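Local coordinates for protein putative retaining b-glycosidase (Saccharophagus degradans, PDB 5A95) that probably cleaves mixed-linkage beta-1,3-1,4-glucans as a retaining endo-acting glycoside hydrolase of family 5, with specificity shaped by its quaternary structure, at residues Met193-Leu197 against Gly198-Trp202; Glu204-Thr207 against Leu208-Leu212; Lys268-Phe271 against Lys272-Glu276; Val306-Asp309 against Gly310-Gly313; Ile341-Trp344 against Asp345-Ser349. The protein carries 1 engineered substitution. One frame throughout, in Å; residues are numbered along the deposited sequence.

Interaction 1 of 5, residues Met193-Leu197 against Gly198-Trp202; sequences MGNTL and GERNW
Asn195 turns its amide toward the following residues, and its OD1 accepts the N-H of Arg200, N to OD1 3.0 Å. The bond is straight at hydrogen (168°), yet the donor stands above the carbonyl plane and on neither lone pair. The same oxygen also bonds Thr192 OG1, so two groups fix the amide. With CG beside its backbone N (chi1 -72°), Asn195 carries OD1 round to the N-H of Arg200. Arg200 starts in the less common setting, CG between N and the carbonyl carbon, and bends again at chi3, which folds its guanidinium back over the amide: Asn195 OD1 lies 3.5 Å above the middle of the guanidinium plane. The two flat groups are only 30° apart, and Gly194 CA meets the guanidinium edge. One water joins Arg200 NH2 to Gly194 N; a second joins Asn195 ND2 to Arg200 O. Asn195 CA adds a CA-H...O contact to Gly198 O at 3.1 Å. Gly198 adopts backbone angles at which a side chain would collide with Leu197 O. Met193 to Thr196 form a type I' turn, and Thr196 OG1 bonds Met193 O at 2.7 Å. This loop leads from strand 189-190 to helix 202-219, which Asn201 N-caps. Arg200 touches Phe230 of helix 230-233, while Met193 and Leu197 pack on Arg169 of the second subunit.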
# COMPACT_ATOMS: atom_id res chain seq x y z
N MET A 193 15.05 2.24 -14.33
CA MET A 193 15.50 3.50 -14.92
C MET A 193 16.83 3.92 -14.30
O MET A 193 16.98 5.02 -13.76
CB MET A 193 14.45 4.59 -14.79
CG MET A 193 13.18 4.28 -15.56
SD MET A 193 11.99 5.63 -15.56
CE MET A 193 12.70 6.67 -16.85
N GLY A 194 17.83 3.07 -14.40
CA GLY A 194 19.13 3.37 -13.85
C GLY A 194 19.14 3.39 -12.34
O GLY A 194 19.90 4.15 -11.71
N ASN A 195 18.29 2.58 -11.73
CA ASN A 195 18.10 2.52 -10.28
C ASN A 195 17.60 3.81 -9.65
O ASN A 195 17.68 3.98 -8.43
CB ASN A 195 19.34 1.96 -9.58
CG ASN A 195 19.54 0.45 -9.82
OD1 ASN A 195 18.63 -0.29 -10.19
ND2 ASN A 195 20.73 0.00 -9.59
N THR A 196 16.97 4.66 -10.45
CA THR A 196 16.25 5.79 -9.93
C THR A 196 14.90 5.41 -9.32
O THR A 196 14.33 6.15 -8.53
CB THR A 196 16.03 6.89 -10.99
OG1 THR A 196 15.28 6.35 -12.09
CG2 THR A 196 17.35 7.44 -11.47
N LEU A 197 14.36 4.25 -9.69
CA LEU A 197 13.07 3.78 -9.20
C LEU A 197 13.19 2.81 -8.03
O LEU A 197 12.18 2.44 -7.43
CB LEU A 197 12.27 3.15 -10.32
CG LEU A 197 12.01 4.02 -11.56
CD1 LEU A 197 11.16 3.21 -12.51
CD2 LEU A 197 11.34 5.34 -11.24
N GLY A 198 14.40 2.38 -7.71
CA GLY A 198 14.65 1.31 -6.74
C GLY A 198 15.91 0.58 -7.14
O GLY A 198 16.50 0.88 -8.18
N GLU A 199 16.35 -0.35 -6.32
CA GLU A 199 17.54 -1.15 -6.63
C GLU A 199 17.09 -2.41 -7.37
O GLU A 199 16.48 -3.29 -6.79
CB GLU A 199 18.29 -1.57 -5.35
CG GLU A 199 19.46 -2.54 -5.60
CD GLU A 199 20.15 -3.07 -4.38
OE1 GLU A 199 20.11 -2.40 -3.33
OE2 GLU A 199 20.76 -4.16 -4.46
N ARG A 200 17.43 -2.53 -8.64
CA ARG A 200 17.02 -3.73 -9.35
C ARG A 200 17.66 -4.93 -8.67
O ARG A 200 18.84 -4.91 -8.36
CB ARG A 200 17.31 -3.64 -10.85
CG ARG A 200 18.71 -3.98 -11.26
CD ARG A 200 18.91 -3.86 -12.77
NE ARG A 200 18.85 -2.47 -13.23
CZ ARG A 200 19.85 -1.61 -13.15
NH1 ARG A 200 21.01 -1.94 -12.57
NH2 ARG A 200 19.68 -0.41 -13.64
N ASN A 201 16.85 -5.95 -8.45
CA ASN A 201 17.30 -7.13 -7.71
C ASN A 201 16.57 -8.36 -8.22
O ASN A 201 15.35 -8.46 -8.06
CB ASN A 201 17.06 -6.96 -6.22
CG ASN A 201 17.64 -8.11 -5.41
OD1 ASN A 201 16.93 -9.04 -5.04
ND2 ASN A 201 18.95 -8.07 -5.18
N TRP A 202 17.30 -9.26 -8.86
CA TRP A 202 16.65 -10.43 -9.44
C TRP A 202 15.94 -11.27 -8.39
O TRP A 202 14.81 -11.71 -8.63
CB TRP A 202 17.66 -11.29 -10.24
CG TRP A 202 16.99 -12.49 -10.84
CD1 TRP A 202 17.12 -13.77 -10.44
CD2 TRP A 202 16.03 -12.47 -11.89
NE1 TRP A 202 16.30 -14.57 -11.18
CE2 TRP A 202 15.64 -13.81 -12.10
CE3 TRP A 202 15.51 -11.48 -12.72
CZ2 TRP A 202 14.70 -14.17 -13.04
CZ3 TRP A 202 14.59 -11.85 -13.68
CH2 TRP A 202 14.21 -13.18 -13.84
O HOH W 1 17.77 0.65 -15.79
O HOH W 2 20.97 -2.98 -8.88

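Interaction 2 of 5, residues Glu204-Thr207 against Leu208-Leu212; sequences EWKT and LNESL
Leu208 begins the walk by setting CD2 4.1 Å from CZ3 of the Trp205 indole, an oblique apolar touch one turn along helix 202-219; its N bonds Glu204 O in the regular helical way. Asn209 does more. Its backbone N and its side-chain ND2 both donate to Trp205 O, each at 2.9 Å. The ND2 bond is almost straight (175°) and lies in the plane of the Asn209 amide, although it meets the carbonyl from above. That pose also puts Asn209 ND2 over the centre of the indole, 3.0 Å above the ring plane, with amide and ring nearly perpendicular. Trp205 NE1 is hydrogen-bonded to Ala228 O, which helps fix the ring. Glu210 then extends its carboxylate so that OE2 takes Lys206 NZ at 2.8 Å on the syn side. The lysine reaches it by a bend about its CD-CE bond (chi4 -61°). Ser211 closes the walk with its N on Thr207 O and its OG on Arg165 of helix 161-174. Glu245 receives a second salt bridge from Lys206 and gives its N-H to Glu210 OE2. The buried carboxylate of Glu210 thus has both a cation and an N-H beside it, which would be expected to steady its negative charge.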
# COMPACT_ATOMS: atom_id res chain seq x y z
N GLU A 204 14.48 -10.55 -5.62
CA GLU A 204 13.24 -9.89 -5.25
C GLU A 204 12.18 -10.02 -6.35
O GLU A 204 11.02 -10.35 -6.11
CB GLU A 204 13.54 -8.43 -4.95
CG GLU A 204 12.37 -7.55 -4.61
CD GLU A 204 12.81 -6.15 -4.25
OE1 GLU A 204 13.51 -5.53 -5.08
OE2 GLU A 204 12.39 -5.65 -3.18
N TRP A 205 12.61 -9.80 -7.57
CA TRP A 205 11.69 -9.84 -8.71
C TRP A 205 11.21 -11.26 -9.00
O TRP A 205 10.02 -11.48 -9.22
CB TRP A 205 12.33 -9.17 -9.93
CG TRP A 205 11.46 -9.09 -11.13
CD1 TRP A 205 11.77 -9.52 -12.38
CD2 TRP A 205 10.16 -8.50 -11.23
NE1 TRP A 205 10.74 -9.28 -13.25
CE2 TRP A 205 9.74 -8.65 -12.57
CE3 TRP A 205 9.29 -7.91 -10.32
CZ2 TRP A 205 8.49 -8.24 -12.99
CZ3 TRP A 205 8.04 -7.53 -10.74
CH2 TRP A 205 7.65 -7.70 -12.07
N LYS A 206 12.13 -12.21 -8.98
CA LYS A 206 11.81 -13.63 -9.11
C LYS A 206 10.76 -14.06 -8.09
O LYS A 206 9.76 -14.68 -8.43
CB LYS A 206 13.10 -14.43 -8.95
CG LYS A 206 12.94 -15.95 -8.80
CD LYS A 206 14.30 -16.58 -8.48
CE LYS A 206 14.26 -18.09 -8.34
NZ LYS A 206 13.38 -18.53 -7.25
N THR A 207 10.98 -13.71 -6.82
CA THR A 207 10.06 -14.07 -5.76
C THR A 207 8.66 -13.51 -6.00
O THR A 207 7.65 -14.18 -5.77
CB THR A 207 10.64 -13.65 -4.39
OG1 THR A 207 11.87 -14.37 -4.20
CG2 THR A 207 9.71 -13.98 -3.22
N LEU A 208 8.59 -12.25 -6.42
CA LEU A 208 7.32 -11.61 -6.66
C LEU A 208 6.58 -12.27 -7.84
O LEU A 208 5.36 -12.48 -7.78
CB LEU A 208 7.49 -10.10 -6.80
CG LEU A 208 6.22 -9.30 -6.97
CD1 LEU A 208 5.17 -9.57 -5.89
CD2 LEU A 208 6.57 -7.82 -6.97
N ASN A 209 7.31 -12.58 -8.90
CA ASN A 209 6.68 -13.30 -10.00
C ASN A 209 6.16 -14.67 -9.55
O ASN A 209 5.05 -15.06 -9.96
CB ASN A 209 7.61 -13.47 -11.20
CG ASN A 209 7.66 -12.24 -12.06
OD1 ASN A 209 6.96 -12.12 -13.05
ND2 ASN A 209 8.45 -11.26 -11.65
N GLU A 210 6.94 -15.37 -8.74
CA GLU A 210 6.49 -16.67 -8.20
C GLU A 210 5.22 -16.51 -7.37
O GLU A 210 4.33 -17.37 -7.41
CB GLU A 210 7.61 -17.35 -7.43
CG GLU A 210 8.69 -17.88 -8.34
CD GLU A 210 9.97 -18.32 -7.67
OE1 GLU A 210 10.12 -18.13 -6.45
OE2 GLU A 210 10.85 -18.83 -8.42
N SER A 211 5.11 -15.40 -6.66
CA SER A 211 3.91 -15.14 -5.87
C SER A 211 2.69 -14.93 -6.74
O SER A 211 1.61 -15.46 -6.48
CB SER A 211 4.16 -13.93 -4.95
OG SER A 211 3.08 -13.69 -4.07
N LEU A 212 2.84 -14.15 -7.80
CA LEU A 212 1.76 -13.96 -8.75
C LEU A 212 1.38 -15.30 -9.42
O LEU A 212 0.20 -15.61 -9.57
CB LEU A 212 2.14 -12.92 -9.81
CG LEU A 212 2.31 -11.48 -9.31
CD1 LEU A 212 2.86 -10.58 -10.39
CD2 LEU A 212 1.02 -10.92 -8.78

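Interaction 3 of 5, residues Lys268-Phe271 against Lys272-Glu276; sequences KNFF and KLWDE
Phe270 and Trp274 make the tight side of this helical turn. CB of Phe270 stands over the six-membered ring of Trp274, 4.0 Å from its centroid and almost on the ring normal, as a CH-pi contact. The two aromatic planes are 40° apart, and Phe270 CD1 comes within 3.8 Å of Trp274 CZ2. Carbonyl O of Phe270 lies above the indole near its rim while it accepts Trp274 N at 2.8 Å. Phe271 reaches the indole from another direction: Trp274 CZ3 lies in the plane of the phenyl ring at its edge, 3.9 Å from Phe271 CD1. Spaced three and four residues before Trp274, Phe271 and Phe270 meet its indole, each CG standing beside its own backbone N (chi1 of Trp274 -67°). Helix 267-279 is the crossover of a beta-alpha-beta unit between parallel strands 250-252 and 287-289 of the family 5 barrel, and the aromatic side packs on Arg315, Ile316 and Lys318 of helix 312-323. The solvent side is looser and polar. There Lys272 bends at its last two torsions to put NZ 2.7 Å from Glu276 OE2, a salt bridge that uses the anti lone pair of the carboxylate.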
# COMPACT_ATOMS: atom_id res chain seq x y z
N LYS A 268 25.98 -11.31 -37.76
CA LYS A 268 26.66 -12.08 -36.72
C LYS A 268 26.61 -11.34 -35.39
O LYS A 268 26.35 -11.91 -34.34
CB LYS A 268 28.13 -12.28 -37.10
CG LYS A 268 28.99 -12.89 -36.01
CD LYS A 268 30.44 -13.05 -36.44
CE LYS A 268 31.27 -13.60 -35.30
NZ LYS A 268 32.67 -13.83 -35.69
N ASN A 269 26.88 -10.04 -35.42
CA ASN A 269 27.04 -9.30 -34.19
C ASN A 269 25.70 -9.06 -33.49
O ASN A 269 25.62 -9.15 -32.26
CB ASN A 269 27.81 -8.00 -34.41
CG ASN A 269 29.25 -8.24 -34.84
OD1 ASN A 269 29.82 -9.30 -34.60
ND2 ASN A 269 29.81 -7.27 -35.51
N PHE A 270 24.65 -8.78 -34.26
CA PHE A 270 23.32 -8.70 -33.65
C PHE A 270 22.86 -10.06 -33.10
O PHE A 270 22.35 -10.14 -31.99
CB PHE A 270 22.28 -8.16 -34.61
CG PHE A 270 22.26 -6.67 -34.69
CD1 PHE A 270 21.71 -5.93 -33.65
CD2 PHE A 270 22.79 -5.98 -35.78
CE1 PHE A 270 21.72 -4.54 -33.69
CE2 PHE A 270 22.77 -4.60 -35.84
CZ PHE A 270 22.24 -3.88 -34.78
N PHE A 271 23.05 -11.12 -33.87
CA PHE A 271 22.59 -12.43 -33.42
C PHE A 271 23.30 -12.81 -32.13
O PHE A 271 22.68 -13.38 -31.21
CB PHE A 271 22.87 -13.52 -34.46
CG PHE A 271 22.09 -13.40 -35.76
CD1 PHE A 271 21.03 -12.53 -35.91
CD2 PHE A 271 22.44 -14.18 -36.83
CE1 PHE A 271 20.33 -12.45 -37.10
CE2 PHE A 271 21.75 -14.10 -38.05
CZ PHE A 271 20.68 -13.26 -38.17
N LYS A 272 24.60 -12.53 -32.04
CA LYS A 272 25.34 -12.89 -30.86
C LYS A 272 24.84 -12.12 -29.62
O LYS A 272 24.63 -12.68 -28.56
CB LYS A 272 26.85 -12.66 -31.05
CG LYS A 272 27.67 -12.97 -29.80
CD LYS A 272 29.11 -13.42 -30.01
CE LYS A 272 29.49 -14.58 -29.06
NZ LYS A 272 28.83 -14.63 -27.71
N LEU A 273 24.67 -10.81 -29.78
CA LEU A 273 24.19 -10.01 -28.68
C LEU A 273 22.77 -10.41 -28.26
O LEU A 273 22.46 -10.47 -27.07
CB LEU A 273 24.27 -8.52 -29.03
CG LEU A 273 25.67 -7.96 -29.01
CD1 LEU A 273 25.73 -6.61 -29.69
CD2 LEU A 273 26.17 -7.84 -27.59
N TRP A 274 21.91 -10.67 -29.24
CA TRP A 274 20.57 -11.14 -28.92
C TRP A 274 20.60 -12.47 -28.18
O TRP A 274 19.89 -12.66 -27.19
CB TRP A 274 19.70 -11.24 -30.17
CG TRP A 274 19.37 -9.92 -30.79
CD1 TRP A 274 19.35 -8.69 -30.19
CD2 TRP A 274 18.97 -9.68 -32.16
NE1 TRP A 274 19.02 -7.72 -31.09
CE2 TRP A 274 18.77 -8.29 -32.31
CE3 TRP A 274 18.83 -10.51 -33.28
CZ2 TRP A 274 18.39 -7.72 -33.52
CZ3 TRP A 274 18.46 -9.95 -34.46
CH2 TRP A 274 18.24 -8.56 -34.59
N ASP A 275 21.45 -13.38 -28.63
CA ASP A 275 21.49 -14.67 -27.96
C ASP A 275 22.00 -14.52 -26.53
O ASP A 275 21.50 -15.21 -25.62
CB ASP A 275 22.29 -15.68 -28.77
CG ASP A 275 21.79 -17.09 -28.57
OD1 ASP A 275 20.88 -17.53 -29.31
OD2 ASP A 275 22.30 -17.73 -27.66
N GLU A 276 22.96 -13.62 -26.31
CA GLU A 276 23.53 -13.45 -24.99
C GLU A 276 22.51 -12.98 -23.96
O GLU A 276 22.47 -13.48 -22.84
CB GLU A 276 24.70 -12.44 -25.04
CG GLU A 276 25.95 -13.03 -25.67
CD GLU A 276 27.10 -12.05 -25.80
OE1 GLU A 276 26.97 -10.87 -25.40
OE2 GLU A 276 28.16 -12.48 -26.29

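Interaction 4 of 5, residues Val306-Asp309 against Gly310-Gly313; sequences VKDD and GSYG
Asp308 OD2 accepts two backbone N-H groups, from Gly310 at 2.8 Å and from Tyr312 at 2.9 Å. They come from opposite faces of the carboxylate plane, Tyr312 N on the syn side, and the first closes an Asx turn. CG of Asp308 is anti to the backbone N (chi1 -166°), which carries the carboxylate toward the N-H groups of the following residues. A second Asx turn follows at once: Asp309 OD1 takes Ser311 N nearly in line with its C-O bond, and with its syn lone pair takes Ser311 OG at 2.7 Å. One oxygen of each aspartate thus holds two donors. If a leucine stood in place of Asp308, the N-H groups of Gly310 and Tyr312 would probably lose their shared acceptor and the turn would be freer to open. Among water-mediated bonds, one water donates to both Asp308 OD1, at 2.6 Å, and Ser311 OG. In van der Waals contact, Tyr312 CB lies 3.2 Å from Asp308 OD2 while the tyrosine ring leads away, its OH bonded to Pro255 O and Gly293 N. Gly310 has backbone angles at which a CB would strike Asp309 O. The turn joins the loop after strand 287-289, where Val306 touches the bound glucan, to helix 312-323 on the outside of the barrel.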
# COMPACT_ATOMS: atom_id res chain seq x y z
N VAL A 306 13.77 2.43 -30.85
CA VAL A 306 13.04 1.86 -31.98
C VAL A 306 13.45 2.39 -33.36
O VAL A 306 12.83 2.02 -34.36
CB VAL A 306 11.50 2.02 -31.82
CG1 VAL A 306 11.07 1.42 -30.48
CG2 VAL A 306 11.03 3.47 -31.92
N LYS A 307 14.52 3.18 -33.43
CA LYS A 307 14.96 3.75 -34.70
C LYS A 307 15.82 2.76 -35.46
O LYS A 307 16.70 2.15 -34.89
CB LYS A 307 15.76 5.03 -34.48
CG LYS A 307 15.03 6.17 -33.80
CD LYS A 307 15.96 7.39 -33.68
CE LYS A 307 15.23 8.62 -33.23
NZ LYS A 307 16.19 9.75 -33.22
N ASP A 308 15.56 2.63 -36.76
CA ASP A 308 16.34 1.72 -37.61
C ASP A 308 16.10 2.06 -39.06
O ASP A 308 15.05 2.59 -39.41
CB ASP A 308 15.97 0.26 -37.35
CG ASP A 308 16.97 -0.72 -37.95
OD1 ASP A 308 18.05 -0.86 -37.34
OD2 ASP A 308 16.66 -1.32 -38.99
N ASP A 309 17.05 1.69 -39.91
CA ASP A 309 16.91 1.88 -41.35
C ASP A 309 16.08 0.81 -42.08
O ASP A 309 15.80 0.95 -43.28
CB ASP A 309 18.29 2.05 -42.05
CG ASP A 309 19.19 0.84 -41.98
OD1 ASP A 309 18.72 -0.28 -41.67
OD2 ASP A 309 20.39 1.00 -42.30
N GLY A 310 15.67 -0.22 -41.34
CA GLY A 310 14.90 -1.32 -41.90
C GLY A 310 15.63 -2.64 -41.95
O GLY A 310 14.99 -3.68 -42.00
N SER A 311 16.96 -2.61 -41.90
CA SER A 311 17.74 -3.85 -41.90
C SER A 311 17.43 -4.74 -40.71
O SER A 311 17.60 -5.95 -40.76
CB SER A 311 19.25 -3.54 -42.01
OG SER A 311 19.66 -2.68 -40.96
N TYR A 312 16.97 -4.14 -39.62
CA TYR A 312 16.56 -4.92 -38.47
C TYR A 312 15.45 -5.91 -38.74
O TYR A 312 15.43 -6.98 -38.12
CB TYR A 312 16.13 -3.98 -37.38
CG TYR A 312 15.25 -4.51 -36.27
CD1 TYR A 312 15.78 -5.12 -35.15
CD2 TYR A 312 13.89 -4.28 -36.31
CE1 TYR A 312 14.96 -5.50 -34.10
CE2 TYR A 312 13.07 -4.63 -35.27
CZ TYR A 312 13.61 -5.24 -34.16
OH TYR A 312 12.77 -5.55 -33.12
N GLY A 313 14.50 -5.58 -39.62
CA GLY A 313 13.36 -6.46 -39.82
C GLY A 313 13.80 -7.86 -40.24
O GLY A 313 13.48 -8.86 -39.58
O HOH W 3 19.65 -2.74 -38.19

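Interaction 5 of 5, residues Ile341-Trp344 against Asp345-Ser349; sequences INDW and DFTPS
Thr347 O is approached by two groups of residues 341-342: Asn342 N donates to it at 2.8 Å, and Ile341 CA adds a CA-H...O contact at 3.2 Å. Around the bend the backbone closes a type I turn, with Phe346 N bonded to Asp343 O at 3.0 Å. Asp343 has two conformations, so its side-chain bonds are less certain; in one of them OD1 takes Thr347 N and OD2 takes Thr347 OG1 on its syn lone pair. Ile341 and Pro348 form a single beta bridge, so the segment is a short hairpin-like excursion of the loop between strand 326-329 and helix 350-363 of the beta/alpha barrel, about 11 Å from a bound glucose at the side chain of Ile341. On its apolar side Phe346 lays one ring face over Trp344 O, which lies 3.6 Å above the ring centre and also accepts a water. CG of Phe346 stands beside the backbone N (chi1 -47°), placing CE1 in the plane of the Trp344 indole, 3.9 Å from its CE3, while Ile341 CD1 meets the phenyl edge. With an alanine in place of Phe346, the Trp344 carbonyl would probably lose the ring face over it, and Ile341 CD1 and the indole edge the neighbour they share. Trp344 packs on Leu89 and Phe346 on Glu92, both of helix 87-96. Ser349 OG bonds Thr339 O and caps Gly352 N at the start of helix 350-363.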
# COMPACT_ATOMS: atom_id res chain seq x y z
N ILE A 341 0.49 0.69 -39.10
CA ILE A 341 -0.48 1.22 -40.05
C ILE A 341 -0.49 2.73 -39.96
O ILE A 341 -0.21 3.31 -38.91
CB ILE A 341 -1.90 0.65 -39.82
CG1 ILE A 341 -2.35 0.88 -38.36
CG2 ILE A 341 -1.96 -0.81 -40.26
CD1 ILE A 341 -3.77 0.40 -38.08
N ASN A 342 -0.85 3.39 -41.07
CA ASN A 342 -0.86 4.85 -41.12
C ASN A 342 -2.23 5.43 -40.85
O ASN A 342 -2.35 6.64 -40.61
CB ASN A 342 -0.40 5.33 -42.50
CG ASN A 342 0.99 4.84 -42.87
OD1 ASN A 342 1.83 4.61 -42.01
ND2 ASN A 342 1.24 4.75 -44.16
N ASP A 343 -3.25 4.58 -40.93
CA ASP A 343 -4.64 5.01 -40.82
C ASP A 343 -5.54 3.83 -40.50
O ASP A 343 -5.11 2.70 -40.57
CB ASP A 343 -5.09 5.67 -42.13
CG ASP A 343 -4.86 4.78 -43.33
OD1 ASP A 343 -5.31 3.62 -43.30
OD2 ASP A 343 -4.21 5.23 -44.31
N TRP A 344 -6.81 4.09 -40.16
CA TRP A 344 -7.74 3.01 -39.86
C TRP A 344 -8.30 2.29 -41.08
O TRP A 344 -9.07 1.35 -40.96
CB TRP A 344 -8.81 3.48 -38.87
CG TRP A 344 -8.33 3.55 -37.46
CD1 TRP A 344 -8.28 4.64 -36.66
CD2 TRP A 344 -7.80 2.45 -36.68
NE1 TRP A 344 -7.80 4.30 -35.43
CE2 TRP A 344 -7.48 2.97 -35.42
CE3 TRP A 344 -7.60 1.10 -36.93
CZ2 TRP A 344 -6.95 2.17 -34.41
CZ3 TRP A 344 -7.05 0.32 -35.94
CH2 TRP A 344 -6.75 0.86 -34.69
N ASP A 345 -7.87 2.69 -42.28
CA ASP A 345 -8.02 1.87 -43.49
C ASP A 345 -6.91 0.80 -43.64
O ASP A 345 -6.90 0.05 -44.61
CB ASP A 345 -8.16 2.73 -44.75
CG ASP A 345 -9.40 3.59 -44.73
OD1 ASP A 345 -10.39 3.24 -44.03
OD2 ASP A 345 -9.39 4.63 -45.41
N PHE A 346 -6.01 0.74 -42.66
CA PHE A 346 -5.00 -0.30 -42.55
C PHE A 346 -3.88 -0.16 -43.59
O PHE A 346 -3.17 -1.13 -43.90
CB PHE A 346 -5.59 -1.72 -42.55
CG PHE A 346 -6.76 -1.88 -41.63
CD1 PHE A 346 -6.62 -1.72 -40.26
CD2 PHE A 346 -8.01 -2.20 -42.14
CE1 PHE A 346 -7.71 -1.85 -39.42
CE2 PHE A 346 -9.09 -2.35 -41.31
CZ PHE A 346 -8.94 -2.19 -39.95
N THR A 347 -3.68 1.05 -44.12
CA THR A 347 -2.55 1.26 -45.03
C THR A 347 -1.26 0.98 -44.23
O THR A 347 -1.04 1.60 -43.18
CB THR A 347 -2.49 2.68 -45.57
OG1 THR A 347 -3.72 2.97 -46.21
CG2 THR A 347 -1.36 2.84 -46.60
N PRO A 348 -0.41 0.06 -44.72
CA PRO A 348 0.73 -0.32 -43.88
C PRO A 348 1.82 0.75 -43.81
O PRO A 348 2.07 1.48 -44.79
CB PRO A 348 1.27 -1.59 -44.52
CG PRO A 348 0.17 -2.11 -45.40
CD PRO A 348 -0.57 -0.88 -45.84
N SER A 349 2.47 0.83 -42.66
CA SER A 349 3.73 1.55 -42.52
C SER A 349 4.84 0.64 -43.04
O SER A 349 4.59 -0.50 -43.42
CB SER A 349 3.97 1.87 -41.06
OG SER A 349 4.23 0.65 -40.38
O HOH W 4 -11.24 0.52 -42.21

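How the interactions relate
The five contacts follow one another along the chain without overlap, spread round a single family 5 barrel. Interactions 1 and 2 are neighbours, centres about 16 Å apart, since the loop of the first runs into helix 202-219 of the second; Glu199 O lies 4.1 Å from Glu204 OE1. Interactions 3 and 4 form a second pair, about 15 Å between centres, where Trp274 CZ2 packs 4.0 Å from Tyr312 CD1. Interaction 5, about 39 Å from interaction 2 between centres and across the chain's centre from it, belongs to the last loop before helix 350-363. Interactions 4 and 5 thus belong to loops near the bound glucan, which Val306 touches, whereas interactions 2 and 3 lie on outer helices.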